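Local structure of type III restriction-modification enzyme EcoP15I Res subunit (Escherichia coli, 4ZCF) at residues C[145-150]-C[180-185]. The protein cuts DNA 25-27 base pairs downstream of one of two inversely oriented CAGCAG sites, working as a type III restriction enzyme together with the Mod subunit. Numbering follows the deposited sequence.
Sequences RTYVVE and YIHVLV
Y147 OH and H182 ND1 form a 2.8 Å hydrogen bond between two neighbouring strands. Both CG atoms stand anti to their own carbonyl carbon, which leans the rings along the same sheet face until they meet rim to rim with planes 39° apart; neither lies over the other. The imidazole is held at both nitrogens, since NE2 is bonded to S174 O.

R145, on that same face, bends at its second torsion and runs back to Y180. One guanidinium face lies by Y180 CD1, and NH2 lies next to CD1 and CE1, but planes 45° apart show an oblique contact rather than a stack. V110 of the neighbouring chain of restriction endonuclease EcoP15I also packs on R145.

Farther along, V149 CG2 meets L184 CD1 at 3.5 Å; F170 and I167, from helix 165-172, cover this pair. On the other face T146 OG1 lies 3.9 Å from V185 CG2, with V124 of helix 117-128 packed on V185.

Five backbone bonds join the strands, from R145 N to I181 O (2.8 Å) through to V149 N to V185 O (2.9 Å). Strand axes 22° apart and direct pairing of R145 with H182 through V148 with V185 define a parallel register. The V185 side chain is about 9 Å from the bound AMP. Helix 165-172 lies in the connection, giving the beta-alpha-beta crossover that forms the 143-148 edge of the first RecA-like, P-loop NTPase sheet of the helicase domain.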
ATOM      1  N   ARG C 145      15.087  12.255   2.282  1.00 56.65           N
ATOM      2  CA  ARG C 145      14.003  11.342   1.942  1.00 54.00           C
ATOM      3  C   ARG C 145      14.710  10.221   1.214  1.00 54.63           C
ATOM      4  O   ARG C 145      15.524  10.467   0.314  1.00 51.46           O
ATOM      5  CB  ARG C 145      12.920  12.016   1.069  1.00 51.25           C
ATOM      6  CG  ARG C 145      12.121  13.115   1.770  1.00 52.09           C
ATOM      7  CD  ARG C 145      11.232  12.606   2.916  1.00 60.15           C
ATOM      8  NE  ARG C 145      10.871  13.695   3.838  1.00 73.29           N
ATOM      9  CZ  ARG C 145      11.610  14.096   4.876  1.00 81.90           C
ATOM     10  NH1 ARG C 145      12.751  13.479   5.170  1.00 80.05           N
ATOM     11  NH2 ARG C 145      11.207  15.104   5.631  1.00 45.04           N
ATOM     12  N   THR C 146      14.486   8.997   1.694  1.00 51.96           N
ATOM     13  CA  THR C 146      15.139   7.801   1.192  1.00 52.03           C
ATOM     14  C   THR C 146      14.133   6.891   0.509  1.00 55.70           C
ATOM     15  O   THR C 146      13.061   6.639   1.054  1.00 57.03           O
ATOM     16  CB  THR C 146      16.060   7.191   2.285  1.00 62.94           C
ATOM     17  OG1 THR C 146      16.695   6.001   1.810  1.00 66.45           O
ATOM     18  CG2 THR C 146      15.334   6.921   3.576  1.00 62.44           C
ATOM     19  N   TYR C 147      14.454   6.468  -0.720  1.00 49.90           N
ATOM     20  CA  TYR C 147      13.630   5.617  -1.574  1.00 47.93           C
ATOM     21  C   TYR C 147      14.456   4.373  -1.828  1.00 51.04           C
ATOM     22  O   TYR C 147      15.500   4.434  -2.474  1.00 51.41           O
ATOM     23  CB  TYR C 147      13.277   6.340  -2.900  1.00 48.05           C
ATOM     24  CG  TYR C 147      12.731   7.734  -2.691  1.00 47.84           C
ATOM     25  CD1 TYR C 147      13.579   8.835  -2.639  1.00 49.18           C
ATOM     26  CD2 TYR C 147      11.368   7.951  -2.502  1.00 48.06           C
ATOM     27  CE1 TYR C 147      13.086  10.116  -2.399  1.00 48.95           C
ATOM     28  CE2 TYR C 147      10.861   9.233  -2.281  1.00 47.97           C
ATOM     29  CZ  TYR C 147      11.730  10.309  -2.201  1.00 50.96           C
ATOM     30  OH  TYR C 147      11.257  11.571  -1.958  1.00 47.99           O
ATOM     31  N   VAL C 148      14.018   3.254  -1.278  1.00 46.61           N
ATOM     32  CA  VAL C 148      14.755   2.009  -1.386  1.00 45.31           C
ATOM     33  C   VAL C 148      14.119   1.136  -2.434  1.00 49.55           C
ATOM     34  O   VAL C 148      12.950   0.809  -2.298  1.00 48.49           O
ATOM     35  CB  VAL C 148      14.874   1.305  -0.003  1.00 47.31           C
ATOM     36  CG1 VAL C 148      15.834   0.118  -0.068  1.00 46.71           C
ATOM     37  CG2 VAL C 148      15.317   2.294   1.070  1.00 46.46           C
ATOM     38  N   VAL C 149      14.890   0.772  -3.491  1.00 47.84           N
ATOM     39  CA  VAL C 149      14.451  -0.121  -4.579  1.00 47.33           C
ATOM     40  C   VAL C 149      14.519  -1.562  -4.058  1.00 53.55           C
ATOM     41  O   VAL C 149      15.604  -2.062  -3.735  1.00 53.43           O
ATOM     42  CB  VAL C 149      15.243   0.063  -5.896  1.00 50.08           C
ATOM     43  CG1 VAL C 149      14.794  -0.947  -6.952  1.00 49.93           C
ATOM     44  CG2 VAL C 149      15.109   1.488  -6.426  1.00 49.62           C
ATOM     45  N   GLU C 150      13.342  -2.207  -3.945  1.00 50.60           N
ATOM     46  CA  GLU C 150      13.197  -3.566  -3.424  1.00 49.61           C
ATOM     47  C   GLU C 150      12.484  -4.475  -4.409  1.00 50.90           C
ATOM     48  O   GLU C 150      11.480  -4.092  -4.999  1.00 47.55           O
ATOM     49  CB  GLU C 150      12.415  -3.548  -2.102  1.00 51.24           C
ATOM     50  CG  GLU C 150      13.066  -2.746  -0.986  1.00 64.01           C
ATOM     51  CD  GLU C 150      12.076  -2.198   0.020  1.00 82.50           C
ATOM     52  OE1 GLU C 150      12.069  -2.690   1.171  1.00 64.42           O
ATOM     53  OE2 GLU C 150      11.309  -1.275  -0.341  1.00 81.45           O
ATOM     54  N   TYR C 180      14.376  19.350   1.601  1.00 56.74           N
ATOM     55  CA  TYR C 180      14.559  17.930   1.298  1.00 57.26           C
ATOM     56  C   TYR C 180      15.546  17.588   0.208  1.00 56.82           C
ATOM     57  O   TYR C 180      15.482  18.131  -0.897  1.00 56.77           O
ATOM     58  CB  TYR C 180      13.227  17.224   0.974  1.00 61.04           C
ATOM     59  CG  TYR C 180      12.030  17.648   1.794  1.00 66.60           C
ATOM     60  CD1 TYR C 180      12.007  17.469   3.174  1.00 70.12           C
ATOM     61  CD2 TYR C 180      10.881  18.135   1.179  1.00 68.08           C
ATOM     62  CE1 TYR C 180      10.900  17.849   3.935  1.00 73.81           C
ATOM     63  CE2 TYR C 180       9.752  18.483   1.925  1.00 69.91           C
ATOM     64  CZ  TYR C 180       9.768  18.346   3.305  1.00 81.55           C
ATOM     65  OH  TYR C 180       8.664  18.697   4.049  1.00 85.56           O
ATOM     66  N   ILE C 181      16.390  16.602   0.507  1.00 50.16           N
ATOM     67  CA  ILE C 181      17.321  15.953  -0.407  1.00 49.57           C
ATOM     68  C   ILE C 181      16.673  14.571  -0.635  1.00 51.69           C
ATOM     69  O   ILE C 181      16.233  13.937   0.330  1.00 50.41           O
ATOM     70  CB  ILE C 181      18.754  15.853   0.193  1.00 52.71           C
ATOM     71  CG1 ILE C 181      19.417  17.235   0.254  1.00 53.19           C
ATOM     72  CG2 ILE C 181      19.624  14.890  -0.608  1.00 53.50           C
ATOM     73  CD1 ILE C 181      20.376  17.398   1.377  1.00 61.08           C
ATOM     74  N   HIS C 182      16.566  14.139  -1.904  1.00 46.57           N
ATOM     75  CA  HIS C 182      15.940  12.867  -2.276  1.00 44.91           C
ATOM     76  C   HIS C 182      16.999  11.837  -2.678  1.00 47.94           C
ATOM     77  O   HIS C 182      17.794  12.093  -3.580  1.00 48.37           O
ATOM     78  CB  HIS C 182      14.886  13.081  -3.386  1.00 44.92           C
ATOM     79  CG  HIS C 182      13.865  14.131  -3.053  1.00 48.00           C
ATOM     80  ND1 HIS C 182      12.821  13.875  -2.180  1.00 49.35           N
ATOM     81  CD2 HIS C 182      13.767  15.412  -3.486  1.00 49.65           C
ATOM     82  CE1 HIS C 182      12.137  15.005  -2.096  1.00 48.68           C
ATOM     83  NE2 HIS C 182      12.661  15.956  -2.873  1.00 49.17           N
ATOM     84  N   VAL C 183      17.015  10.679  -2.014  1.00 43.56           N
ATOM     85  CA  VAL C 183      18.021   9.658  -2.314  1.00 43.70           C
ATOM     86  C   VAL C 183      17.509   8.229  -2.636  1.00 45.70           C
ATOM     87  O   VAL C 183      16.790   7.619  -1.843  1.00 46.26           O
ATOM     88  CB  VAL C 183      19.235   9.714  -1.336  1.00 48.24           C
ATOM     89  CG1 VAL C 183      18.850   9.332   0.085  1.00 48.24           C
ATOM     90  CG2 VAL C 183      20.383   8.859  -1.835  1.00 47.95           C
ATOM     91  N   LEU C 184      17.892   7.719  -3.812  1.00 40.33           N
ATOM     92  CA  LEU C 184      17.559   6.380  -4.279  1.00 39.18           C
ATOM     93  C   LEU C 184      18.643   5.363  -3.943  1.00 42.19           C
ATOM     94  O   LEU C 184      19.729   5.402  -4.519  1.00 42.88           O
ATOM     95  CB  LEU C 184      17.251   6.355  -5.784  1.00 38.62           C
ATOM     96  CG  LEU C 184      16.610   5.057  -6.293  1.00 43.99           C
ATOM     97  CD1 LEU C 184      15.135   5.006  -5.970  1.00 44.71           C
ATOM     98  CD2 LEU C 184      16.797   4.903  -7.780  1.00 47.39           C
ATOM     99  N   VAL C 185      18.341   4.443  -3.034  1.00 37.34           N
ATOM    100  CA  VAL C 185      19.259   3.358  -2.686  1.00 37.17           C
ATOM    101  C   VAL C 185      18.826   2.108  -3.500  1.00 44.23           C
ATOM    102  O   VAL C 185      17.670   1.682  -3.418  1.00 43.40           O
ATOM    103  CB  VAL C 185      19.336   3.093  -1.162  1.00 39.12           C
ATOM    104  CG1 VAL C 185      20.502   2.166  -0.823  1.00 37.84           C
ATOM    105  CG2 VAL C 185      19.439   4.404  -0.383  1.00 38.74           C
TER